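Local coordinates for interpain A (Prevotella intermedia, PDB 3BB7), which probably acts as a papain-like cysteine peptidase of the C10 family, captured here as a zymogen fragment with its prodomain attached and its nucleophile replaced, at residues A[11-16]-A[56-61]; A[30-35]-A[60-65]; A[101-106]-A[185-190]; A[118-123]-A[250-255]. The protein carries 1 engineered substitution. All blocks are in the same frame, centred on the assembly; numbering follows the deposited sequence.

Overall arrangement
Prointerpain A illustrates how a zymogen joins a prodomain and a catalytic part through one continuous antiparallel sheet. Interactions 1 and 2 belong to the prodomain and follow one another along helix 49-68, their centres about 8 Å apart. Interactions 3 and 4 lie in the C10 catalytic part, about 15 Å apart between centres, and touch through the packing of helix 176-192 on helix 116-128. The centres of interactions 1 and 3 are about 34 Å apart, across the centre of the chain. The side chain of Ala-120 in interaction 4 is about 6 Å from that of Ala-116, the engineered residue at the predicted nucleophile position, and about 9 Å from that of His-267; the side chain of Ile-58 in interaction 1 is about 12 Å from that of His-267.

Interaction 1 (A[11-16]-A[56-61]); sequences HTYTVF and KAIDEV
The ring of Tyr-13 meets the CG2 branch of Ile-58 obliquely, with Tyr-13 CD2 4.4 Å from Ile-58 CG2. This is a loose apolar touch, and it involves just one branch of the isoleucine: the CD1 end turns away from the loop. A shorter, polar link lies beside it. Thr-12 OG1 donates a hydrogen bond to Asp-59 OD2 over 2.8 Å, and the carboxylate receives it on the anti lone pair of that oxygen, the one directed away from OD1. The two side chains lie roughly perpendicular to each other. A tight contact accompanies the bond, for Thr-12 CG2 stands only 3.1 Å from the same Asp-59 OD2. The torsions explain the meeting. The carboxylate of Asp-59 swings off the helix flank toward the loop because its CG is placed opposite the backbone N (chi1 177°); in Thr-12 the hydroxyl sits between backbone N and carbonyl carbon (chi1 53°) and faces the helix.

One hydrogen bond and one apolar touch thus join the connection between strands 4-9 and 14-18 of the Spi-inhibitor-like prodomain to helix 49-68. The bend of that connection is braced from within, because the backbone N atoms of Thr-12 and Tyr-13 are both bonded to Thr-10 OG1. Around the contact, Tyr-13 also packs on Leu-55 of helix 49-68 and on Val-25 of strand 23-26, while the same helix turns Ile-58 to Leu-298 and bonds Glu-60 to the backbone of Phe-307 and Thr-308.

Interaction 2 (A[30-35]-A[60-65]); sequences DLAPEL and EVITNA
A 2.8 Å hydrogen bond from Ala-65 N to Val-61 O closes the turn of helix 49-68 on which Leu-31 rests. It is an ordinary i to i-4 helical bond, and the motif built on it is equally simple: the connection between antiparallel neighbours 23-26 and 35-39, at the prodomain end of the continuous antiparallel sheet, reaches over and lies on one side of a helix. No hydrogen bond passes between the two segments, and the contact consists of two aliphatic touches, Leu-31 on the Ala-65 carbonyl and Ala-32 on Ile-62.

Leu-31 supplies the longer reach. Its isobutyl group is directed at the helix by a first torsion of -63°, and CD1 arrives 3.6 Å from the carbonyl oxygen of Ala-65. The methyl meets that carbonyl group and not Ala-65 CB, which faces the loop backbone 4.6 Å from Leu-31 O. One turn earlier in the helix, Ile-62 meets Ala-32.

Bonds outside the contact hold the loop at both ends of the Leu-31 and Ala-32 pair. On one side Leu-31 N is bonded to Asp-29 OD1, and the Leu-31 backbone also pairs with Leu-72. On the other, Pro-33 O is bonded to Ser-27 OG and Glu-34 pairs with the Ser-27 backbone, drawing the far end of the loop back to strand 23-26. At the Ile-62 end, the facing atoms are Ala-32 CB and Ile-62 CG1, 4.3 Å apart.

Interaction 3 (A[101-106]-A[185-190]); sequences NKLLPK and LMLHCG. Unlike the reference sequence in segment 101-106: Lys-106 (reference Asn).
Leu-187 meets two consecutive leucines of the loop, and the two meetings differ in quality. On the tight side, CD1 of Leu-187 packs against CD2 of Leu-104 at 3.8 Å, methyl to methyl, the two side chains running alongside each other in opposite senses. On the looser side, CD2 of Leu-187 stops 4.3 Å from CB of Leu-103, whose side chain is largely open to solvent. One leucine thus spreads its two methyls over two neighbours, one buried and one at the surface. The fork of Leu-187 is carried outward from the helix to meet both by a nearly extended first torsion (chi1 159°).

Leu-103 and Leu-104 are the third and fourth residues of a type I beta turn, Asn-101 to Leu-104, closed by the bond from Leu-104 N to Asn-101 O at 3.0 Å. The turn covers a flank of helix 176-192, which packs by another flank on helix 116-128. That helix starts at Ala-116, the engineered residue at the predicted nucleophile position, and is the central one of the papain-like fold to which clan CA peptidases belong.

The buried end has further cover: Leu-104 and Leu-187 both touch Ile-152 of strand 150-154, and Leu-104 also touches Tyr-197, while its carbonyl O is bonded to Arg-111 NH1. At the outer end Leu-103 leans on Ala-183 and Thr-184, earlier in the same helix. Beside it Lys-102 NZ has weaker links there, a weak hydrogen bond to Asn-180 OD1 and a long ion pair with Glu-176 OE1.

Interaction 4 (A[118-123]-A[250-255]); sequences ATATAQ and PLIYGG
Two torsions steer Ile-252 into the helix opposite: chi1 of -61° sets CG1 beside the backbone N, and the chain then runs on extended (chi2 165°), delivering CD1 to Thr-121. The other branch, CG2, reaches Ala-120, with its methyl 4.3 Å from Ala-120 CB, and also lies 4.1 Å from Thr-121 OG1. The isoleucine thus straddles two successive helix residues.

The Thr-121 and Ile-252 side chains meet at a slant. CD1 of Ile-252 sits 3.5 Å from Thr-121 OG1 and 3.8 Å from Thr-121 CA, so it lies over the helix backbone as well as the hydroxyl. Around this pair, Leu-215 of helix 208-218 touches both side chains, and Val-314 of the adjoining strand touches Ile-252.

The packing joins helix 116-128, which begins at Ala-116, the engineered residue at the predicted nucleophile position, to strand 251-255, whose neighbour 267-274 starts with the predicted proton acceptor His-267; bringing a nucleophile helix against the sheet that bears the histidine is the core arrangement of papain-like peptidases. The threonine hydroxyl can tolerate its apolar neighbour because it is bonded within its own helix, to Val-117 O, which implies that a methyl here buries a polar atom whose hydrogen bond is already made.

Interaction 1 (A[11-16]-A[56-61])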
loop_
_atom_site.group_PDB
_atom_site.type_symbol
_atom_site.label_atom_id
_atom_site.label_comp_id
_atom_site.label_asym_id
_atom_site.label_seq_id
_atom_site.Cartn_x
_atom_site.Cartn_y
_atom_site.Cartn_z
ATOM N N HIS A 11 -8.944 -17.014 16.400
ATOM C CA HIS A 11 -9.319 -16.708 17.788
ATOM C C HIS A 11 -9.555 -15.224 18.046
ATOM O O HIS A 11 -10.146 -14.857 19.070
ATOM C CB HIS A 11 -8.295 -17.261 18.781
ATOM C CG HIS A 11 -8.162 -18.754 18.736
ATOM N ND1 HIS A 11 -9.108 -19.566 18.145
ATOM C CD2 HIS A 11 -7.214 -19.582 19.234
ATOM C CE1 HIS A 11 -8.735 -20.828 18.259
ATOM N NE2 HIS A 11 -7.586 -20.865 18.912
ATOM N N THR A 12 -9.133 -14.373 17.108
ATOM C CA THR A 12 -9.230 -12.921 17.299
ATOM C C THR A 12 -10.143 -12.207 16.312
ATOM O O THR A 12 -10.624 -11.115 16.608
ATOM C CB THR A 12 -7.863 -12.235 17.201
ATOM O OG1 THR A 12 -7.242 -12.629 15.975
ATOM C CG2 THR A 12 -6.949 -12.637 18.365
ATOM N N TYR A 13 -10.357 -12.800 15.142
ATOM C CA TYR A 13 -11.225 -12.179 14.134
ATOM C C TYR A 13 -11.924 -13.218 13.286
ATOM O O TYR A 13 -11.469 -14.361 13.181
ATOM C CB TYR A 13 -10.463 -11.205 13.218
ATOM C CG TYR A 13 -9.399 -11.860 12.361
ATOM C CD1 TYR A 13 -9.737 -12.565 11.191
ATOM C CD2 TYR A 13 -8.045 -11.807 12.732
ATOM C CE1 TYR A 13 -8.767 -13.203 10.423
ATOM C CE2 TYR A 13 -7.062 -12.435 11.953
ATOM C CZ TYR A 13 -7.432 -13.137 10.803
ATOM O OH TYR A 13 -6.456 -13.758 10.057
ATOM N N THR A 14 -13.026 -12.792 12.669
ATOM C CA THR A 14 -13.830 -13.646 11.805
ATOM C C THR A 14 -14.110 -12.820 10.556
ATOM O O THR A 14 -14.414 -11.614 10.652
ATOM C CB THR A 14 -15.162 -14.021 12.491
ATOM O OG1 THR A 14 -14.886 -14.676 13.740
ATOM C CG2 THR A 14 -15.992 -14.979 11.642
ATOM N N VAL A 15 -13.952 -13.450 9.393
ATOM C CA VAL A 15 -14.314 -12.817 8.129
ATOM C C VAL A 15 -15.738 -13.284 7.833
ATOM O O VAL A 15 -16.020 -14.494 7.769
ATOM C CB VAL A 15 -13.331 -13.212 6.998
ATOM C CG1 VAL A 15 -13.827 -12.736 5.657
ATOM C CG2 VAL A 15 -11.935 -12.658 7.301
ATOM N N PHE A 16 -16.651 -12.333 7.674
ATOM C CA PHE A 16 -18.027 -12.686 7.367
ATOM C C PHE A 16 -18.396 -12.130 6.001
ATOM O O PHE A 16 -18.194 -10.943 5.755
ATOM C CB PHE A 16 -18.983 -12.023 8.355
ATOM C CG PHE A 16 -19.086 -12.700 9.701
ATOM C CD1 PHE A 16 -18.428 -12.168 10.802
ATOM C CD2 PHE A 16 -19.909 -13.805 9.896
ATOM C CE1 PHE A 16 -18.548 -12.757 12.070
ATOM C CE2 PHE A 16 -20.025 -14.397 11.171
ATOM C CZ PHE A 16 -19.344 -13.871 12.243
ATOM N N LYS A 56 -2.226 -10.113 10.548
ATOM C CA LYS A 56 -1.260 -10.490 11.609
ATOM C C LYS A 56 -1.111 -9.373 12.659
ATOM O O LYS A 56 -1.091 -9.637 13.870
ATOM C CB LYS A 56 0.093 -10.850 10.982
ATOM C CG LYS A 56 0.055 -12.170 10.190
ATOM C CD LYS A 56 1.448 -12.629 9.793
ATOM C CE LYS A 56 1.462 -14.135 9.508
ATOM N NZ LYS A 56 2.852 -14.721 9.455
ATOM N N ALA A 57 -1.045 -8.131 12.191
ATOM C CA ALA A 57 -0.969 -6.952 13.061
ATOM C C ALA A 57 -2.247 -6.798 13.924
ATOM O O ALA A 57 -2.158 -6.525 15.129
ATOM C CB ALA A 57 -0.750 -5.708 12.205
ATOM N N ILE A 58 -3.412 -7.035 13.325
ATOM C CA ILE A 58 -4.676 -7.023 14.084
ATOM C C ILE A 58 -4.661 -8.081 15.180
ATOM O O ILE A 58 -4.956 -7.792 16.349
ATOM C CB ILE A 58 -5.856 -7.233 13.099
ATOM C CG1 ILE A 58 -6.101 -5.970 12.250
ATOM C CG2 ILE A 58 -7.137 -7.690 13.809
ATOM C CD1 ILE A 58 -6.736 -4.772 12.986
ATOM N N ASP A 59 -4.317 -9.308 14.808
ATOM C CA ASP A 59 -4.222 -10.396 15.787
ATOM C C ASP A 59 -3.277 -10.016 16.939
ATOM O O ASP A 59 -3.632 -10.204 18.102
ATOM C CB ASP A 59 -3.790 -11.700 15.097
ATOM C CG ASP A 59 -3.607 -12.826 16.075
ATOM O OD1 ASP A 59 -2.449 -13.034 16.494
ATOM O OD2 ASP A 59 -4.620 -13.473 16.442
ATOM N N GLU A 60 -2.105 -9.437 16.617
ATOM C CA GLU A 60 -1.120 -9.027 17.608
ATOM C C GLU A 60 -1.692 -7.968 18.546
ATOM O O GLU A 60 -1.560 -8.068 19.772
ATOM C CB GLU A 60 0.103 -8.483 16.873
ATOM C CG GLU A 60 1.268 -8.092 17.749
ATOM C CD GLU A 60 2.400 -7.544 16.906
ATOM O OE1 GLU A 60 3.381 -8.292 16.635
ATOM O OE2 GLU A 60 2.291 -6.373 16.495
ATOM N N VAL A 61 -2.349 -6.951 17.997
ATOM C CA VAL A 61 -2.832 -5.884 18.906
ATOM C C VAL A 61 -3.994 -6.305 19.777
ATOM O O VAL A 61 -4.083 -5.895 20.943
ATOM C CB VAL A 61 -3.151 -4.526 18.200
ATOM C CG1 VAL A 61 -1.899 -4.011 17.491
ATOM C CG2 VAL A 61 -4.322 -4.595 17.244
#

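Interaction 2 (A[30-35]-A[60-65])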
loop_
_atom_site.group_PDB
_atom_site.type_symbol
_atom_site.label_atom_id
_atom_site.label_comp_id
_atom_site.label_asym_id
_atom_site.label_seq_id
_atom_site.Cartn_x
_atom_site.Cartn_y
_atom_site.Cartn_z
ATOM N N ASP A 30 -14.406 -7.464 24.554
ATOM C CA ASP A 30 -14.798 -6.223 25.189
ATOM C C ASP A 30 -13.774 -5.116 24.990
ATOM O O ASP A 30 -14.138 -3.944 25.049
ATOM C CB ASP A 30 -15.063 -6.462 26.661
ATOM C CG ASP A 30 -16.406 -7.137 26.883
ATOM O OD1 ASP A 30 -17.436 -6.416 26.904
ATOM O OD2 ASP A 30 -16.452 -8.394 27.000
ATOM N N LEU A 31 -12.521 -5.490 24.746
ATOM C CA LEU A 31 -11.423 -4.529 24.622
ATOM C C LEU A 31 -11.077 -4.106 23.203
ATOM O O LEU A 31 -10.129 -3.334 23.002
ATOM C CB LEU A 31 -10.170 -5.092 25.291
ATOM C CG LEU A 31 -10.305 -5.327 26.800
ATOM C CD1 LEU A 31 -9.177 -6.201 27.355
ATOM C CD2 LEU A 31 -10.334 -3.998 27.537
ATOM N N ALA A 32 -11.838 -4.596 22.230
ATOM C CA ALA A 32 -11.625 -4.240 20.825
ATOM C C ALA A 32 -12.917 -3.744 20.189
ATOM O O ALA A 32 -13.994 -4.229 20.517
ATOM C CB ALA A 32 -11.139 -5.446 20.050
ATOM N N PRO A 33 -12.806 -2.798 19.232
ATOM C CA PRO A 33 -14.016 -2.443 18.479
ATOM C C PRO A 33 -14.420 -3.622 17.606
ATOM O O PRO A 33 -13.547 -4.348 17.116
ATOM C CB PRO A 33 -13.566 -1.281 17.600
ATOM C CG PRO A 33 -12.087 -1.422 17.500
ATOM C CD PRO A 33 -11.609 -2.068 18.764
ATOM N N GLU A 34 -15.724 -3.817 17.408
ATOM C CA GLU A 34 -16.200 -4.991 16.707
ATOM C C GLU A 34 -15.793 -4.972 15.225
ATOM O O GLU A 34 -15.233 -5.925 14.717
ATOM C CB GLU A 34 -17.708 -5.066 16.819
ATOM C CG GLU A 34 -18.255 -6.374 16.272
ATOM C CD GLU A 34 -19.748 -6.542 16.433
ATOM O OE1 GLU A 34 -20.531 -5.586 16.177
ATOM O OE2 GLU A 34 -20.133 -7.677 16.789
ATOM N N LEU A 35 -16.116 -3.910 14.509
ATOM C CA LEU A 35 -15.802 -3.916 13.089
ATOM C C LEU A 35 -14.374 -3.442 12.868
ATOM O O LEU A 35 -14.027 -2.304 13.232
ATOM C CB LEU A 35 -16.783 -3.051 12.308
ATOM C CG LEU A 35 -16.396 -3.157 10.826
ATOM C CD1 LEU A 35 -17.367 -3.946 10.034
ATOM C CD2 LEU A 35 -16.100 -1.824 10.204
ATOM N N GLU A 60 -2.105 -9.437 16.617
ATOM C CA GLU A 60 -1.120 -9.027 17.608
ATOM C C GLU A 60 -1.692 -7.968 18.546
ATOM O O GLU A 60 -1.560 -8.068 19.772
ATOM C CB GLU A 60 0.103 -8.483 16.873
ATOM C CG GLU A 60 1.268 -8.092 17.749
ATOM C CD GLU A 60 2.400 -7.544 16.906
ATOM O OE1 GLU A 60 3.381 -8.292 16.635
ATOM O OE2 GLU A 60 2.291 -6.373 16.495
ATOM N N VAL A 61 -2.349 -6.951 17.997
ATOM C CA VAL A 61 -2.832 -5.884 18.906
ATOM C C VAL A 61 -3.994 -6.305 19.777
ATOM O O VAL A 61 -4.083 -5.895 20.943
ATOM C CB VAL A 61 -3.151 -4.526 18.200
ATOM C CG1 VAL A 61 -1.899 -4.011 17.491
ATOM C CG2 VAL A 61 -4.322 -4.595 17.244
ATOM N N ILE A 62 -4.873 -7.136 19.229
ATOM C CA ILE A 62 -5.971 -7.619 20.015
ATOM C C ILE A 62 -5.447 -8.506 21.167
ATOM O O ILE A 62 -5.869 -8.351 22.335
ATOM C CB ILE A 62 -7.049 -8.348 19.155
ATOM C CG1 ILE A 62 -7.720 -7.341 18.210
ATOM C CG2 ILE A 62 -8.105 -9.007 20.059
ATOM C CD1 ILE A 62 -8.721 -7.930 17.223
ATOM N N THR A 63 -4.542 -9.433 20.862
ATOM C CA THR A 63 -4.013 -10.277 21.923
ATOM C C THR A 63 -3.243 -9.446 22.964
ATOM O O THR A 63 -3.368 -9.681 24.167
ATOM C CB THR A 63 -3.193 -11.454 21.382
ATOM O OG1 THR A 63 -2.049 -10.980 20.696
ATOM C CG2 THR A 63 -4.044 -12.282 20.421
ATOM N N ASN A 64 -2.507 -8.434 22.513
ATOM C CA ASN A 64 -1.785 -7.619 23.468
ATOM C C ASN A 64 -2.733 -6.780 24.343
ATOM O O ASN A 64 -2.515 -6.638 25.547
ATOM C CB ASN A 64 -0.841 -6.665 22.724
ATOM C CG ASN A 64 -0.087 -5.714 23.662
ATOM O OD1 ASN A 64 -0.476 -4.549 23.833
ATOM N ND2 ASN A 64 0.991 -6.205 24.265
ATOM N N ALA A 65 -3.802 -6.261 23.737
ATOM C CA ALA A 65 -4.815 -5.523 24.491
ATOM C C ALA A 65 -5.431 -6.363 25.576
ATOM O O ALA A 65 -5.605 -5.920 26.714
ATOM C CB ALA A 65 -5.899 -5.029 23.561
#

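Interaction 3 (A[101-106]-A[185-190])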
loop_
_atom_site.group_PDB
_atom_site.type_symbol
_atom_site.label_atom_id
_atom_site.label_comp_id
_atom_site.label_asym_id
_atom_site.label_seq_id
_atom_site.Cartn_x
_atom_site.Cartn_y
_atom_site.Cartn_z
ATOM N N ASN A 101 4.887 -6.082 -14.464
ATOM C CA ASN A 101 6.293 -6.500 -14.411
ATOM C C ASN A 101 6.890 -6.842 -15.773
ATOM O O ASN A 101 7.962 -7.468 -15.828
ATOM C CB ASN A 101 6.458 -7.704 -13.461
ATOM C CG ASN A 101 5.785 -8.980 -14.001
ATOM O OD1 ASN A 101 4.975 -8.904 -14.924
ATOM N ND2 ASN A 101 6.137 -10.155 -13.430
ATOM N N LYS A 102 6.229 -6.450 -16.861
ATOM C CA LYS A 102 6.638 -6.833 -18.239
ATOM C C LYS A 102 8.088 -6.522 -18.551
ATOM O O LYS A 102 8.745 -7.252 -19.313
ATOM C CB LYS A 102 5.721 -6.107 -19.273
ATOM C CG LYS A 102 5.950 -6.378 -20.756
ATOM C CD LYS A 102 4.813 -5.764 -21.582
ATOM C CE LYS A 102 5.249 -5.638 -23.011
ATOM N NZ LYS A 102 4.140 -5.163 -23.873
ATOM N N LEU A 103 8.590 -5.413 -18.013
ATOM C CA LEU A 103 9.936 -4.982 -18.377
ATOM C C LEU A 103 11.049 -5.555 -17.485
ATOM O O LEU A 103 12.233 -5.260 -17.713
ATOM C CB LEU A 103 10.019 -3.457 -18.402
ATOM C CG LEU A 103 9.088 -2.810 -19.417
ATOM C CD1 LEU A 103 9.144 -1.295 -19.340
ATOM C CD2 LEU A 103 9.395 -3.270 -20.850
ATOM N N LEU A 104 10.677 -6.341 -16.471
ATOM C CA LEU A 104 11.653 -6.910 -15.554
ATOM C C LEU A 104 12.186 -8.249 -16.068
ATOM O O LEU A 104 11.484 -8.952 -16.811
ATOM C CB LEU A 104 11.016 -7.096 -14.168
ATOM C CG LEU A 104 10.601 -5.789 -13.464
ATOM C CD1 LEU A 104 9.714 -6.092 -12.279
ATOM C CD2 LEU A 104 11.853 -5.001 -13.053
ATOM N N PRO A 105 13.420 -8.614 -15.693
ATOM C CA PRO A 105 14.001 -9.898 -16.116
ATOM C C PRO A 105 13.138 -11.107 -15.844
ATOM O O PRO A 105 12.443 -11.183 -14.824
ATOM C CB PRO A 105 15.304 -9.973 -15.305
ATOM C CG PRO A 105 15.684 -8.551 -15.098
ATOM C CD PRO A 105 14.400 -7.776 -14.977
ATOM N N LYS A 106 13.188 -12.055 -16.781
ATOM C CA LYS A 106 12.553 -13.343 -16.595
ATOM C C LYS A 106 13.531 -14.257 -15.832
ATOM O O LYS A 106 14.744 -14.036 -15.852
ATOM C CB LYS A 106 12.180 -13.915 -17.970
ATOM C CG LYS A 106 11.257 -15.125 -17.991
ATOM C CD LYS A 106 10.288 -15.234 -16.845
ATOM C CE LYS A 106 8.957 -15.800 -17.392
ATOM N NZ LYS A 106 8.421 -16.940 -16.578
ATOM N N LEU A 185 6.414 2.745 -15.690
ATOM C CA LEU A 185 6.241 3.411 -14.408
ATOM C C LEU A 185 6.600 2.482 -13.230
ATOM O O LEU A 185 7.315 2.881 -12.304
ATOM C CB LEU A 185 4.806 3.946 -14.289
ATOM C CG LEU A 185 4.459 4.664 -12.980
ATOM C CD1 LEU A 185 5.337 5.949 -12.808
ATOM C CD2 LEU A 185 2.995 5.026 -12.928
ATOM N N MET A 186 6.141 1.227 -13.287
ATOM C CA MET A 186 6.447 0.236 -12.235
ATOM C C MET A 186 7.947 0.008 -12.111
ATOM O O MET A 186 8.481 0.016 -11.013
ATOM C CB MET A 186 5.788 -1.099 -12.574
ATOM C CG MET A 186 4.292 -1.112 -12.405
ATOM S SD MET A 186 3.836 -1.186 -10.660
ATOM C CE MET A 186 2.051 -1.103 -10.794
ATOM N N LEU A 187 8.622 -0.168 -13.260
ATOM C CA LEU A 187 10.059 -0.415 -13.252
ATOM C C LEU A 187 10.773 0.800 -12.655
ATOM O O LEU A 187 11.623 0.675 -11.785
ATOM C CB LEU A 187 10.533 -0.672 -14.674
ATOM C CG LEU A 187 12.019 -0.455 -14.963
ATOM C CD1 LEU A 187 12.714 -1.582 -14.353
ATOM C CD2 LEU A 187 12.265 -0.399 -16.458
ATOM N N HIS A 188 10.377 1.993 -13.081
ATOM C CA HIS A 188 11.053 3.198 -12.605
ATOM C C HIS A 188 10.830 3.413 -11.117
ATOM O O HIS A 188 11.774 3.780 -10.394
ATOM C CB HIS A 188 10.597 4.387 -13.424
ATOM C CG HIS A 188 11.176 4.405 -14.798
ATOM N ND1 HIS A 188 11.432 5.582 -15.468
ATOM C CD2 HIS A 188 11.600 3.398 -15.609
ATOM C CE1 HIS A 188 11.949 5.299 -16.657
ATOM N NE2 HIS A 188 12.087 3.987 -16.756
ATOM N N CYS A 189 9.615 3.127 -10.642
ATOM C CA CYS A 189 9.345 3.263 -9.191
ATOM C C CYS A 189 10.190 2.285 -8.399
ATOM O O CYS A 189 10.669 2.639 -7.294
ATOM C CB CYS A 189 7.869 3.055 -8.884
ATOM S SG CYS A 189 6.836 4.432 -9.454
ATOM N N GLY A 190 10.357 1.062 -8.918
ATOM C CA GLY A 190 11.223 0.089 -8.218
ATOM C C GLY A 190 12.685 0.525 -8.200
ATOM O O GLY A 190 13.347 0.514 -7.141
#

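Interaction 4 (A[118-123]-A[250-255])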
loop_
_atom_site.group_PDB
_atom_site.type_symbol
_atom_site.label_atom_id
_atom_site.label_comp_id
_atom_site.label_asym_id
_atom_site.label_seq_id
_atom_site.Cartn_x
_atom_site.Cartn_y
_atom_site.Cartn_z
ATOM N N ALA A 118 6.822 -0.478 -5.127
ATOM C CA ALA A 118 6.703 0.079 -6.478
ATOM C C ALA A 118 5.251 0.191 -6.900
ATOM O O ALA A 118 4.853 1.202 -7.475
ATOM C CB ALA A 118 7.484 -0.736 -7.460
ATOM N N THR A 119 4.426 -0.812 -6.595
ATOM C CA THR A 119 3.024 -0.777 -6.994
ATOM C C THR A 119 2.275 0.363 -6.270
ATOM O O THR A 119 1.458 1.092 -6.894
ATOM C CB THR A 119 2.399 -2.147 -6.743
ATOM O OG1 THR A 119 3.017 -3.089 -7.630
ATOM C CG2 THR A 119 0.898 -2.137 -6.959
ATOM N N ALA A 120 2.535 0.523 -4.970
ATOM C CA ALA A 120 1.897 1.610 -4.229
ATOM C C ALA A 120 2.361 2.978 -4.773
ATOM O O ALA A 120 1.536 3.844 -5.055
ATOM C CB ALA A 120 2.229 1.486 -2.737
ATOM N N THR A 121 3.672 3.158 -4.973
ATOM C CA THR A 121 4.192 4.423 -5.492
ATOM C C THR A 121 3.634 4.713 -6.883
ATOM O O THR A 121 3.197 5.830 -7.159
ATOM C CB THR A 121 5.729 4.356 -5.513
ATOM O OG1 THR A 121 6.202 4.122 -4.178
ATOM C CG2 THR A 121 6.317 5.661 -6.010
ATOM N N ALA A 122 3.598 3.710 -7.760
ATOM C CA ALA A 122 3.083 3.943 -9.120
ATOM C C ALA A 122 1.617 4.407 -9.069
ATOM O O ALA A 122 1.221 5.304 -9.824
ATOM C CB ALA A 122 3.261 2.674 -9.959
ATOM N N GLN A 123 0.822 3.810 -8.180
ATOM C CA GLN A 123 -0.593 4.204 -8.127
ATOM C C GLN A 123 -0.740 5.639 -7.615
ATOM O O GLN A 123 -1.602 6.387 -8.089
ATOM C CB GLN A 123 -1.423 3.242 -7.304
ATOM C CG GLN A 123 -1.539 1.858 -7.940
ATOM C CD GLN A 123 -2.570 0.974 -7.258
ATOM O OE1 GLN A 123 -3.688 0.784 -7.765
ATOM N NE2 GLN A 123 -2.203 0.426 -6.106
ATOM N N PRO A 250 -3.103 11.059 -1.386
ATOM C CA PRO A 250 -3.024 9.646 -0.993
ATOM C C PRO A 250 -1.621 9.362 -0.496
ATOM O O PRO A 250 -0.645 10.020 -0.946
ATOM C CB PRO A 250 -3.284 8.896 -2.292
ATOM C CG PRO A 250 -3.859 9.902 -3.271
ATOM C CD PRO A 250 -3.357 11.257 -2.825
ATOM N N LEU A 251 -1.509 8.413 0.438
ATOM C CA LEU A 251 -0.258 8.117 1.141
ATOM C C LEU A 251 0.311 6.741 0.830
ATOM O O LEU A 251 -0.397 5.758 0.941
ATOM C CB LEU A 251 -0.454 8.213 2.658
ATOM C CG LEU A 251 -0.909 9.593 3.165
ATOM C CD1 LEU A 251 -1.296 9.519 4.615
ATOM C CD2 LEU A 251 0.199 10.590 2.991
ATOM N N ILE A 252 1.584 6.677 0.457
ATOM C CA ILE A 252 2.285 5.405 0.335
ATOM C C ILE A 252 2.580 4.938 1.766
ATOM O O ILE A 252 3.119 5.714 2.578
ATOM C CB ILE A 252 3.611 5.641 -0.422
ATOM C CG1 ILE A 252 3.326 6.191 -1.835
ATOM C CG2 ILE A 252 4.473 4.365 -0.447
ATOM C CD1 ILE A 252 4.549 6.797 -2.531
ATOM N N TYR A 253 2.211 3.703 2.114
ATOM C CA TYR A 253 2.274 3.248 3.502
ATOM C C TYR A 253 2.777 1.803 3.518
ATOM O O TYR A 253 2.404 1.005 2.663
ATOM C CB TYR A 253 0.857 3.300 4.063
ATOM C CG TYR A 253 0.689 3.279 5.581
ATOM C CD1 TYR A 253 0.395 4.450 6.276
ATOM C CD2 TYR A 253 0.834 2.094 6.313
ATOM C CE1 TYR A 253 0.197 4.445 7.644
ATOM C CE2 TYR A 253 0.637 2.069 7.705
ATOM C CZ TYR A 253 0.329 3.256 8.368
ATOM O OH TYR A 253 0.115 3.235 9.740
ATOM N N GLY A 254 3.614 1.434 4.483
ATOM C CA GLY A 254 4.044 0.043 4.541
ATOM C C GLY A 254 5.264 -0.123 5.404
ATOM O O GLY A 254 5.613 0.757 6.200
ATOM N N GLY A 255 5.943 -1.247 5.243
ATOM C CA GLY A 255 7.118 -1.529 6.066
ATOM C C GLY A 255 7.681 -2.901 5.789
ATOM O O GLY A 255 7.132 -3.654 4.990
#